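Local coordinates for uncharacterized SnoaL-like protein (Burkholderia thailandensis E264, PDB 3H3H) that is of unknown function but has the cone-shaped NTF2-like fold of the SnoaL family, whose helices and curved sheet commonly enclose a ligand pocket, at residues Arg15-Ile18 against Asp19-Ala23. Residues are numbered along the deposited sequence; the frame is centred on the assembly and turned at random.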
loop_
_atom_site.group_PDB
_atom_site.type_symbol
_atom_site.label_atom_id
_atom_site.label_comp_id
_atom_site.label_asym_id
_atom_site.label_seq_id
_atom_site.Cartn_x
_atom_site.Cartn_y
_atom_site.Cartn_z
ATOM N N ARG B 15 -1.685 8.047 13.776
ATOM C CA ARG B 15 -1.313 9.186 14.598
ATOM C C ARG B 15 -0.139 8.850 15.520
ATOM O O ARG B 15 0.750 9.676 15.708
ATOM C CB ARG B 15 -2.526 9.694 15.399
ATOM C CG ARG B 15 -2.232 10.859 16.336
ATOM C CD ARG B 15 -2.566 12.255 15.785
ATOM N NE ARG B 15 -2.568 13.206 16.882
ATOM C CZ ARG B 15 -3.664 13.600 17.527
ATOM N NH1 ARG B 15 -3.572 14.455 18.536
ATOM N NH2 ARG B 15 -4.853 13.146 17.157
ATOM N N GLU B 16 -0.104 7.642 16.078
ATOM C CA GLU B 16 1.004 7.273 16.950
ATOM C C GLU B 16 2.254 7.078 16.124
ATOM O O GLU B 16 3.302 7.520 16.543
ATOM C CB GLU B 16 0.706 6.017 17.770
ATOM C CG GLU B 16 -0.433 6.210 18.685
ATOM C CD GLU B 16 -0.799 4.955 19.486
ATOM O OE1 GLU B 16 -0.313 3.849 19.214
ATOM O OE2 GLU B 16 -1.643 5.067 20.373
ATOM N N TRP B 17 2.148 6.439 14.949
ATOM C CA TRP B 17 3.323 6.139 14.143
ATOM C C TRP B 17 3.933 7.428 13.627
ATOM O O TRP B 17 5.145 7.623 13.713
ATOM C CB TRP B 17 2.934 5.240 12.938
ATOM C CG TRP B 17 4.057 4.759 12.164
ATOM C CD1 TRP B 17 4.787 3.610 12.364
ATOM C CD2 TRP B 17 4.512 5.312 10.944
ATOM N NE1 TRP B 17 5.757 3.502 11.395
ATOM C CE2 TRP B 17 5.555 4.484 10.464
ATOM C CE3 TRP B 17 4.161 6.447 10.216
ATOM C CZ2 TRP B 17 6.266 4.778 9.302
ATOM C CZ3 TRP B 17 4.842 6.701 9.021
ATOM C CH2 TRP B 17 5.890 5.895 8.594
ATOM N N ILE B 18 3.112 8.334 13.091
ATOM C CA ILE B 18 3.601 9.636 12.629
ATOM C C ILE B 18 4.238 10.415 13.797
ATOM O O ILE B 18 5.329 10.958 13.675
ATOM C CB ILE B 18 2.474 10.452 12.016
ATOM C CG1 ILE B 18 2.018 9.840 10.704
ATOM C CG2 ILE B 18 2.876 11.951 11.806
ATOM C CD1 ILE B 18 2.968 10.025 9.543
ATOM N N ASP B 19 3.551 10.427 14.911
ATOM C CA ASP B 19 4.057 11.178 16.069
ATOM C C ASP B 19 5.348 10.573 16.565
ATOM O O ASP B 19 6.207 11.324 17.011
ATOM C CB ASP B 19 3.037 11.213 17.182
ATOM C CG ASP B 19 1.880 12.167 16.887
ATOM O OD1 ASP B 19 1.910 12.894 15.878
ATOM O OD2 ASP B 19 0.927 12.176 17.665
ATOM N N ALA B 20 5.502 9.252 16.502
ATOM C CA ALA B 20 6.711 8.607 17.026
ATOM C C ALA B 20 7.921 8.981 16.158
ATOM O O ALA B 20 9.005 9.307 16.666
ATOM C CB ALA B 20 6.550 7.094 17.091
ATOM N N TRP B 21 7.743 8.932 14.848
ATOM C CA TRP B 21 8.759 9.381 13.927
ATOM C C TRP B 21 9.112 10.844 14.151
ATOM O O TRP B 21 10.285 11.210 14.257
ATOM C CB TRP B 21 8.317 9.135 12.477
ATOM C CG TRP B 21 8.615 7.693 12.100
ATOM C CD1 TRP B 21 7.745 6.651 12.087
ATOM C CD2 TRP B 21 9.887 7.172 11.722
ATOM N NE1 TRP B 21 8.389 5.517 11.713
ATOM C CE2 TRP B 21 9.702 5.810 11.474
ATOM C CE3 TRP B 21 11.162 7.724 11.553
ATOM C CZ2 TRP B 21 10.737 4.981 11.122
ATOM C CZ3 TRP B 21 12.193 6.878 11.167
ATOM C CH2 TRP B 21 11.956 5.530 10.937
ATOM N N ASN B 22 8.087 11.685 14.308
ATOM C CA ASN B 22 8.298 13.119 14.447
ATOM C C ASN B 22 8.998 13.479 15.748
ATOM O O ASN B 22 9.685 14.527 15.848
ATOM C CB ASN B 22 6.979 13.877 14.247
ATOM C CG ASN B 22 6.578 13.894 12.780
ATOM O OD1 ASN B 22 7.417 13.579 11.951
ATOM N ND2 ASN B 22 5.335 14.251 12.447
ATOM N N ALA B 23 8.771 12.637 16.760
ATOM C CA ALA B 23 9.416 12.742 18.060
ATOM C C ALA B 23 10.818 12.149 18.026
ATOM O O ALA B 23 11.571 12.282 18.995
ATOM C CB ALA B 23 8.594 12.051 19.086
HETATM O O HOH W 1 -0.483 14.661 16.994
#
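Trp17 and Trp21, one helical turn apart, bring their indoles together on the buried side of the helix. CD1 of Trp21 lies over one face of the Trp17 ring, 3.5 Å from CE2, and NE1 of Trp21 also approaches, 3.3 Å from Trp17 CZ2. The planes stand 58° apart, an oblique pairing. Their first torsions differ: CG of Trp17 is anti to the backbone N (chi1 -173°), whereas CG of Trp21 sits beside its own N (chi1 -83°), which swings its pyrrole edge back over Trp17. Trp17 O lies at the edge of the Trp21 indole, near its plane, 3.2 Å from CD1, and accepts the bond from Trp21 N.

On the outer side, the long Arg15 chain reaches along the exposed surface to the short carboxylate of Asp19 one turn on. In the conformer given, one of two, the salt bridge is long and doubtful, NE to OD2 3.7 Å, with the two planes nearly perpendicular; a water 2.9 Å from Asp19 OD2 may link the pair. Next to it, Ile18 CG2 packs 3.4 Å from Asn22 ND2, while Asn22 OD1 accepts from the backbone N of Phe77, tying this last part of the helix to the loop that carries Phe77.

Wide aromatic rings suit the interior, where Tyr33 OH takes up the polar NE1 of Trp17. Phe105 and Tyr93 of the sheet meet Trp17 edge-to-face, as Trp65 of helix 58-71 meets Trp21, which also lies near an unidentified bound ligand, consistent with a pocket wall. Small Ala20 lets helix 26-30 approach, and Ile18 and Arg15 rest on Trp79 of strand 78-84, seating helix 7-22 against the sheet.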